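Local atomic coordinates of hexokinase (Schistosoma mansoni, PDB entry 1BDG), a protein that catalyses the ATP-dependent phosphorylation of glucose and other hexoses to hexose 6-phosphates, the first step of glycolysis. Residues D5-L16 with I358-M369. Numbering follows the deposited sequence.
Sequences DQQLFEKVVEIL and IDNRIVRYACEM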
loop_
_atom_site.group_PDB
_atom_site.type_symbol
_atom_site.label_atom_id
_atom_site.label_comp_id
_atom_site.label_asym_id
_atom_site.label_seq_id
_atom_site.Cartn_x
_atom_site.Cartn_y
_atom_site.Cartn_z
ATOM N N ASP A 5 -15.255 33.656 -13.764
ATOM C CA ASP A 5 -15.087 32.282 -13.342
ATOM C C ASP A 5 -13.840 31.796 -14.053
ATOM O O ASP A 5 -12.955 31.242 -13.430
ATOM C CB ASP A 5 -16.311 31.454 -13.723
ATOM C CG ASP A 5 -17.460 31.660 -12.762
ATOM O OD1 ASP A 5 -17.265 32.394 -11.756
ATOM O OD2 ASP A 5 -18.550 31.075 -12.996
ATOM N N GLN A 6 -13.732 32.105 -15.339
ATOM C CA GLN A 6 -12.571 31.716 -16.127
ATOM C C GLN A 6 -11.304 32.207 -15.414
ATOM O O GLN A 6 -10.361 31.433 -15.208
ATOM C CB GLN A 6 -12.666 32.325 -17.527
ATOM C CG GLN A 6 -11.653 31.793 -18.525
ATOM C CD GLN A 6 -11.877 30.342 -18.857
ATOM O OE1 GLN A 6 -12.906 29.978 -19.448
ATOM N NE2 GLN A 6 -10.926 29.492 -18.470
ATOM N N GLN A 7 -11.312 33.459 -14.968
ATOM C CA GLN A 7 -10.152 34.014 -14.261
ATOM C C GLN A 7 -9.828 33.189 -13.009
ATOM O O GLN A 7 -8.666 32.869 -12.765
ATOM C CB GLN A 7 -10.380 35.487 -13.865
ATOM C CG GLN A 7 -10.117 36.511 -14.965
ATOM C CD GLN A 7 -10.297 37.953 -14.467
ATOM O OE1 GLN A 7 -11.235 38.647 -14.860
ATOM N NE2 GLN A 7 -9.412 38.393 -13.578
ATOM N N LEU A 8 -10.848 32.848 -12.221
ATOM C CA LEU A 8 -10.651 32.068 -10.999
ATOM C C LEU A 8 -10.029 30.728 -11.322
ATOM O O LEU A 8 -9.121 30.283 -10.614
ATOM C CB LEU A 8 -11.968 31.826 -10.265
ATOM C CG LEU A 8 -12.565 32.978 -9.473
ATOM C CD1 LEU A 8 -13.682 32.443 -8.608
ATOM C CD2 LEU A 8 -11.500 33.592 -8.593
ATOM N N PHE A 9 -10.504 30.087 -12.393
ATOM C CA PHE A 9 -9.980 28.793 -12.785
ATOM C C PHE A 9 -8.504 28.886 -13.156
ATOM O O PHE A 9 -7.705 28.036 -12.755
ATOM C CB PHE A 9 -10.765 28.220 -13.936
ATOM C CG PHE A 9 -10.364 26.820 -14.279
ATOM C CD1 PHE A 9 -10.824 25.748 -13.518
ATOM C CD2 PHE A 9 -9.491 26.568 -15.337
ATOM C CE1 PHE A 9 -10.418 24.448 -13.806
ATOM C CE2 PHE A 9 -9.075 25.272 -15.637
ATOM C CZ PHE A 9 -9.537 24.211 -14.874
ATOM N N GLU A 10 -8.122 29.930 -13.889
ATOM C CA GLU A 10 -6.721 30.089 -14.263
ATOM C C GLU A 10 -5.789 30.250 -13.055
ATOM O O GLU A 10 -4.587 30.007 -13.164
ATOM C CB GLU A 10 -6.535 31.224 -15.266
ATOM C CG GLU A 10 -6.476 30.727 -16.727
ATOM C CD GLU A 10 -7.558 31.328 -17.618
ATOM O OE1 GLU A 10 -8.748 31.082 -17.326
ATOM O OE2 GLU A 10 -7.216 32.028 -18.611
ATOM N N LYS A 11 -6.338 30.662 -11.910
ATOM C CA LYS A 11 -5.546 30.787 -10.685
ATOM C C LYS A 11 -5.277 29.365 -10.183
ATOM O O LYS A 11 -4.134 29.004 -9.840
ATOM C CB LYS A 11 -6.321 31.546 -9.616
ATOM C CG LYS A 11 -6.526 32.975 -9.947
ATOM C CD LYS A 11 -7.415 33.671 -8.944
ATOM C CE LYS A 11 -7.332 35.190 -9.168
ATOM N NZ LYS A 11 -8.393 35.955 -8.444
ATOM N N VAL A 12 -6.337 28.551 -10.157
ATOM C CA VAL A 12 -6.226 27.170 -9.709
ATOM C C VAL A 12 -5.176 26.446 -10.563
ATOM O O VAL A 12 -4.401 25.629 -10.053
ATOM C CB VAL A 12 -7.592 26.435 -9.772
ATOM C CG1 VAL A 12 -7.442 24.977 -9.368
ATOM C CG2 VAL A 12 -8.577 27.117 -8.871
ATOM N N VAL A 13 -5.111 26.766 -11.846
ATOM C CA VAL A 13 -4.120 26.115 -12.680
ATOM C C VAL A 13 -2.698 26.457 -12.232
ATOM O O VAL A 13 -1.868 25.577 -12.022
ATOM C CB VAL A 13 -4.314 26.477 -14.149
ATOM C CG1 VAL A 13 -3.102 26.016 -14.976
ATOM C CG2 VAL A 13 -5.599 25.828 -14.658
ATOM N N GLU A 14 -2.463 27.740 -11.998
ATOM C CA GLU A 14 -1.163 28.246 -11.591
ATOM C C GLU A 14 -0.713 27.707 -10.225
ATOM O O GLU A 14 0.474 27.430 -10.008
ATOM C CB GLU A 14 -1.219 29.779 -11.600
ATOM C CG GLU A 14 0.104 30.453 -11.897
ATOM C CD GLU A 14 0.725 29.976 -13.200
ATOM O OE1 GLU A 14 -0.030 29.464 -14.074
ATOM O OE2 GLU A 14 1.971 30.104 -13.343
ATOM N N ILE A 15 -1.667 27.537 -9.320
ATOM C CA ILE A 15 -1.385 27.042 -7.969
ATOM C C ILE A 15 -1.084 25.541 -8.013
ATOM O O ILE A 15 -0.125 25.061 -7.384
ATOM C CB ILE A 15 -2.594 27.365 -7.011
ATOM C CG1 ILE A 15 -2.758 28.885 -6.910
ATOM C CG2 ILE A 15 -2.411 26.725 -5.626
ATOM C CD1 ILE A 15 -4.148 29.342 -6.628
ATOM N N LEU A 16 -1.879 24.809 -8.795
ATOM C CA LEU A 16 -1.706 23.364 -8.937
ATOM C C LEU A 16 -0.661 22.958 -9.971
ATOM O O LEU A 16 -0.402 21.776 -10.171
ATOM C CB LEU A 16 -3.042 22.692 -9.238
ATOM C CG LEU A 16 -4.067 22.896 -8.128
ATOM C CD1 LEU A 16 -5.319 22.160 -8.487
ATOM C CD2 LEU A 16 -3.508 22.395 -6.810
ATOM N N ILE A 358 -18.210 27.012 -10.810
ATOM C CA ILE A 358 -16.763 27.192 -10.714
ATOM C C ILE A 358 -16.181 26.280 -9.644
ATOM O O ILE A 358 -15.129 25.687 -9.839
ATOM C CB ILE A 358 -16.336 28.603 -10.324
ATOM C CG1 ILE A 358 -17.543 29.500 -10.111
ATOM C CG2 ILE A 358 -15.316 29.132 -11.317
ATOM C CD1 ILE A 358 -17.261 30.617 -9.113
ATOM N N ASP A 359 -16.883 26.157 -8.519
ATOM C CA ASP A 359 -16.397 25.340 -7.421
ATOM C C ASP A 359 -16.252 23.893 -7.851
ATOM O O ASP A 359 -15.241 23.239 -7.552
ATOM C CB ASP A 359 -17.330 25.441 -6.215
ATOM C CG ASP A 359 -17.488 26.860 -5.712
ATOM O OD1 ASP A 359 -16.485 27.598 -5.610
ATOM O OD2 ASP A 359 -18.633 27.226 -5.406
ATOM N N ASN A 360 -17.268 23.408 -8.561
ATOM C CA ASN A 360 -17.280 22.041 -9.057
ATOM C C ASN A 360 -16.129 21.857 -10.034
ATOM O O ASN A 360 -15.336 20.912 -9.905
ATOM C CB ASN A 360 -18.607 21.748 -9.749
ATOM C CG ASN A 360 -19.765 21.643 -8.780
ATOM O OD1 ASN A 360 -20.927 21.742 -9.177
ATOM N ND2 ASN A 360 -19.465 21.386 -7.514
ATOM N N ARG A 361 -16.020 22.771 -10.993
ATOM C CA ARG A 361 -14.951 22.718 -11.987
ATOM C C ARG A 361 -13.566 22.753 -11.318
ATOM O O ARG A 361 -12.715 21.904 -11.586
ATOM C CB ARG A 361 -15.096 23.861 -12.994
ATOM C CG ARG A 361 -13.941 23.920 -13.957
ATOM C CD ARG A 361 -14.298 24.564 -15.266
ATOM N NE ARG A 361 -13.375 25.636 -15.621
ATOM C CZ ARG A 361 -13.383 26.260 -16.793
ATOM N NH1 ARG A 361 -14.267 25.897 -17.729
ATOM N NH2 ARG A 361 -12.547 27.270 -17.018
ATOM N N ILE A 362 -13.357 23.741 -10.446
ATOM C CA ILE A 362 -12.108 23.895 -9.694
ATOM C C ILE A 362 -11.797 22.616 -8.907
ATOM O O ILE A 362 -10.673 22.138 -8.945
ATOM C CB ILE A 362 -12.186 25.108 -8.700
ATOM C CG1 ILE A 362 -12.001 26.427 -9.455
ATOM C CG2 ILE A 362 -11.206 24.948 -7.550
ATOM C CD1 ILE A 362 -12.198 27.640 -8.605
ATOM N N VAL A 363 -12.800 22.042 -8.242
ATOM C CA VAL A 363 -12.601 20.828 -7.451
ATOM C C VAL A 363 -12.283 19.558 -8.255
ATOM O O VAL A 363 -11.493 18.729 -7.804
ATOM C CB VAL A 363 -13.772 20.594 -6.456
ATOM C CG1 VAL A 363 -13.646 19.252 -5.767
ATOM C CG2 VAL A 363 -13.765 21.666 -5.395
ATOM N N ARG A 364 -12.876 19.394 -9.436
ATOM C CA ARG A 364 -12.588 18.204 -10.253
ATOM C C ARG A 364 -11.160 18.289 -10.811
ATOM O O ARG A 364 -10.506 17.281 -11.054
ATOM C CB ARG A 364 -13.596 18.061 -11.408
ATOM C CG ARG A 364 -13.589 16.693 -12.095
ATOM C CD ARG A 364 -13.452 16.836 -13.605
ATOM N NE ARG A 364 -13.590 15.579 -14.350
ATOM C CZ ARG A 364 -12.752 14.541 -14.268
ATOM N NH1 ARG A 364 -11.696 14.584 -13.451
ATOM N NH2 ARG A 364 -12.957 13.458 -15.031
ATOM N N TYR A 365 -10.676 19.506 -11.006
ATOM C CA TYR A 365 -9.329 19.707 -11.510
ATOM C C TYR A 365 -8.350 19.364 -10.383
ATOM O O TYR A 365 -7.326 18.718 -10.608
ATOM C CB TYR A 365 -9.162 21.155 -11.961
ATOM C CG TYR A 365 -7.834 21.460 -12.600
ATOM C CD1 TYR A 365 -7.545 21.035 -13.891
ATOM C CD2 TYR A 365 -6.873 22.206 -11.916
ATOM C CE1 TYR A 365 -6.331 21.348 -14.490
ATOM C CE2 TYR A 365 -5.659 22.523 -12.498
ATOM C CZ TYR A 365 -5.391 22.097 -13.784
ATOM O OH TYR A 365 -4.201 22.445 -14.367
ATOM N N ALA A 366 -8.680 19.768 -9.162
ATOM C CA ALA A 366 -7.830 19.463 -8.026
ATOM C C ALA A 366 -7.682 17.940 -7.893
ATOM O O ALA A 366 -6.573 17.447 -7.738
ATOM C CB ALA A 366 -8.396 20.096 -6.753
ATOM N N CYS A 367 -8.788 17.202 -8.016
ATOM C CA CYS A 367 -8.788 15.727 -7.954
ATOM C C CYS A 367 -7.899 15.127 -9.046
ATOM O O CYS A 367 -6.998 14.344 -8.758
ATOM C CB CYS A 367 -10.201 15.149 -8.148
ATOM S SG CYS A 367 -11.362 15.319 -6.777
ATOM N N GLU A 368 -8.224 15.444 -10.302
ATOM C CA GLU A 368 -7.479 14.991 -11.477
ATOM C C GLU A 368 -5.966 15.196 -11.314
ATOM O O GLU A 368 -5.179 14.307 -11.624
ATOM C CB GLU A 368 -7.962 15.745 -12.734
ATOM C CG GLU A 368 -7.105 15.500 -13.971
ATOM C CD GLU A 368 -7.320 16.531 -15.082
ATOM O OE1 GLU A 368 -6.873 17.696 -14.936
ATOM O OE2 GLU A 368 -7.906 16.165 -16.125
ATOM N N MET A 369 -5.564 16.375 -10.847
ATOM C CA MET A 369 -4.155 16.681 -10.654
ATOM C C MET A 369 -3.541 15.700 -9.681
ATOM O O MET A 369 -2.563 15.020 -10.001
ATOM C CB MET A 369 -3.952 18.102 -10.116
ATOM C CG MET A 369 -4.250 19.208 -11.099
ATOM S SD MET A 369 -3.537 18.919 -12.700
ATOM C CE MET A 369 -2.038 19.842 -12.580
HETATM O O HOH W 1 -1.429 23.016 -13.508
#
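Phe9 meets Arg361 and Tyr365, two side chains one helical turn apart on residues 358-369. The guanidinium of Arg361 lies over one face of the phenyl ring in a cation-pi contact, CZ 4.2 Å from the ring centroid. It stands steeply on that face, the two planes 77° apart, and it is NE and NH2 that face the ring, NE at 3.3 Å from Phe9 CD1. Phe9 in turn points its edge at the face of Tyr365 in a T-shaped pair, with centroids 5.2 Å apart. With CG anti to the backbone N (chi1 -176°), the Tyr365 ring reaches across to residues 5-16 as a knob among Phe9, Val12, Val13 and Leu16, while Met369 CG lies over the face opposite Phe9. A water donates a hydrogen bond to Val13 O and is also hydrogen-bonded to Tyr365 OH, joining the tip of this knob to the backbone of the facing helix. The two segments run nearly parallel, their axes crossing at -17° and coming within 10.1 Å; the N-terminal helix lies along the first turns of helix 357-389, which belongs to the predicted large subdomain of the hexokinase fold. Deeper in the interface, Val12 CG2 packs 3.5 Å from Ile362 CG1, and Leu302 of helix 288-304 touches both side chains. Leu16 reaches Ala366 and Met369 through CD1, which also lies 3.8 Å from Tyr365 CD2. Near the N-terminal end, Ile358 CD1 touches Leu8 CD1. At the outer margin Gln6 NE2 approaches Arg361 NH2, donor facing donor without a bond; the amide instead donates to Glu10 OE1 at 2.9 Å.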